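Local atomic coordinates of putative fimbrial associated sortase-like protein (Corynebacterium diphtheriae, PDB entry 6BWE), a protein that probably acts as a class C sortase, a cysteine transpeptidase that cross-links pilin subunits during assembly of the pilus. Residues 66-71 and 76-81. The protein carries 2 engineered substitutions. Residues are numbered along the deposited sequence; the frame is centred on the assembly and turned at random.
Sequences QQLNPQ and PVIASI
Asn69 and Pro76 meet as a flat amide and a ring carbon: Pro76 CG sits over one face of the Asn69 carboxamide, 3.5 Å from Asn69 CG and almost as near to OD1 and ND2. A chi1 of -178° swings the carboxamide out beside the Asn69 carbonyl carbon, where its face meets the proline ring. The amide's polar atoms have partners other than Pro76, OD1 accepting from the Ala73 N and ND2 giving a weak bond to the Leu65 O. A polar group held between the end of helix 59-66 and the loop that follows can thus offer an apolar neighbour its broad surface.

Leu68 makes the other half of the contact. It is the third residue of a type II turn running from Gln66 to Asn69, with a left-handed backbone (phi 54°), and its CB comes to 3.8 Å from Ile78 CB. Its CD1 meets the same Ile78 CB and also the Ile78 O, the two side chains crossing at about a right angle.

A water links the two backbones, and Gln71 holds it as well. It donates to Leu68 O and to Val77 O, each at 2.7 Å, and accepts from Gln71 NE2 at 3.0 Å; bent at chi2 (-80°), the Gln71 chain also lays NE2 against Pro76 CB.

The contact ties the loop after helix 59-66 to the beginning of strand 77-83 of the sortase beta-barrel. There Ile78 and Ala79 both pair with Ile92 in a classic beta bulge, His94 of strand 88-94 packs on Pro76 and Ile78, Val152 of strand 147-152 touches Leu68, and helix 24-39 packs against Gln67 in the turn and Pro70 just after it.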
# COMPACT_ATOMS: atom_id res chain seq x y z
N GLN A 66 14.13 4.02 -8.50
CA GLN A 66 15.37 3.28 -8.74
C GLN A 66 15.14 1.86 -9.27
O GLN A 66 16.06 1.24 -9.82
CB GLN A 66 16.19 3.22 -7.45
CG GLN A 66 16.59 4.57 -6.93
CD GLN A 66 17.38 4.42 -5.64
OE1 GLN A 66 18.42 3.76 -5.63
NE2 GLN A 66 16.87 4.98 -4.55
N GLN A 67 13.93 1.31 -9.10
CA GLN A 67 13.71 -0.09 -9.49
C GLN A 67 13.53 -0.16 -11.01
O GLN A 67 13.00 0.77 -11.62
CB GLN A 67 12.51 -0.70 -8.81
CG GLN A 67 12.58 -0.66 -7.28
CD GLN A 67 13.78 -1.38 -6.70
OE1 GLN A 67 14.25 -2.39 -7.26
NE2 GLN A 67 14.25 -0.93 -5.51
N LEU A 68 13.95 -1.27 -11.57
CA LEU A 68 13.91 -1.52 -12.99
C LEU A 68 14.62 -0.42 -13.79
O LEU A 68 14.19 -0.08 -14.89
CB LEU A 68 12.48 -1.77 -13.48
CG LEU A 68 11.73 -2.90 -12.76
CD1 LEU A 68 10.31 -2.97 -13.25
CD2 LEU A 68 12.42 -4.23 -12.97
N ASN A 69 15.71 0.10 -13.25
CA ASN A 69 16.39 1.26 -13.83
C ASN A 69 17.87 1.26 -13.47
O ASN A 69 18.39 2.21 -12.86
CB ASN A 69 15.70 2.49 -13.32
CG ASN A 69 16.23 3.80 -13.86
OD1 ASN A 69 16.87 3.85 -14.92
ND2 ASN A 69 15.92 4.89 -13.13
N PRO A 70 18.58 0.19 -13.84
CA PRO A 70 20.00 0.10 -13.50
C PRO A 70 20.83 1.14 -14.26
O PRO A 70 21.86 1.55 -13.80
CB PRO A 70 20.39 -1.31 -13.98
CG PRO A 70 19.46 -1.56 -15.09
CD PRO A 70 18.15 -1.00 -14.57
N GLN A 71 20.34 1.58 -15.41
CA GLN A 71 20.95 2.64 -16.16
C GLN A 71 20.77 4.02 -15.46
O GLN A 71 21.37 4.97 -15.88
CB GLN A 71 20.46 2.62 -17.63
CG GLN A 71 18.97 2.97 -17.91
CD GLN A 71 17.96 1.84 -17.67
OE1 GLN A 71 18.20 0.90 -16.91
NE2 GLN A 71 16.81 1.95 -18.33
N PRO A 76 12.98 5.88 -17.59
CA PRO A 76 13.22 4.60 -18.22
C PRO A 76 11.96 3.84 -18.57
O PRO A 76 10.96 3.91 -17.86
CB PRO A 76 13.98 3.83 -17.16
CG PRO A 76 13.45 4.38 -15.89
CD PRO A 76 13.34 5.84 -16.15
N VAL A 77 12.04 3.10 -19.66
CA VAL A 77 11.02 2.08 -19.95
C VAL A 77 11.28 0.94 -18.97
O VAL A 77 12.34 0.27 -19.04
CB VAL A 77 11.14 1.56 -21.39
CG1 VAL A 77 10.16 0.40 -21.59
CG2 VAL A 77 10.85 2.68 -22.39
N ILE A 78 10.34 0.69 -18.06
CA ILE A 78 10.55 -0.33 -17.03
C ILE A 78 10.19 -1.73 -17.53
O ILE A 78 10.70 -2.71 -17.02
CB ILE A 78 9.87 -0.02 -15.68
CG1 ILE A 78 8.36 0.14 -15.77
CG2 ILE A 78 10.45 1.26 -15.11
CD1 ILE A 78 7.65 0.14 -14.43
N ALA A 79 9.28 -1.81 -18.50
CA ALA A 79 8.85 -3.05 -19.11
C ALA A 79 8.07 -2.71 -20.36
O ALA A 79 7.73 -1.57 -20.61
CB ALA A 79 7.97 -3.86 -18.15
N SER A 80 7.83 -3.71 -21.21
CA SER A 80 6.92 -3.50 -22.32
C SER A 80 5.86 -4.59 -22.28
O SER A 80 6.04 -5.63 -21.65
CB SER A 80 7.65 -3.48 -23.67
OG SER A 80 8.33 -4.69 -23.88
N ILE A 81 4.75 -4.30 -22.94
CA ILE A 81 3.62 -5.19 -22.96
C ILE A 81 3.24 -5.44 -24.40
O ILE A 81 3.29 -4.54 -25.21
CB ILE A 81 2.47 -4.64 -22.10
CG1 ILE A 81 1.35 -5.66 -21.96
CG2 ILE A 81 1.88 -3.37 -22.67
CD1 ILE A 81 0.45 -5.40 -20.75
O HOH W 1 14.62 -0.02 -17.55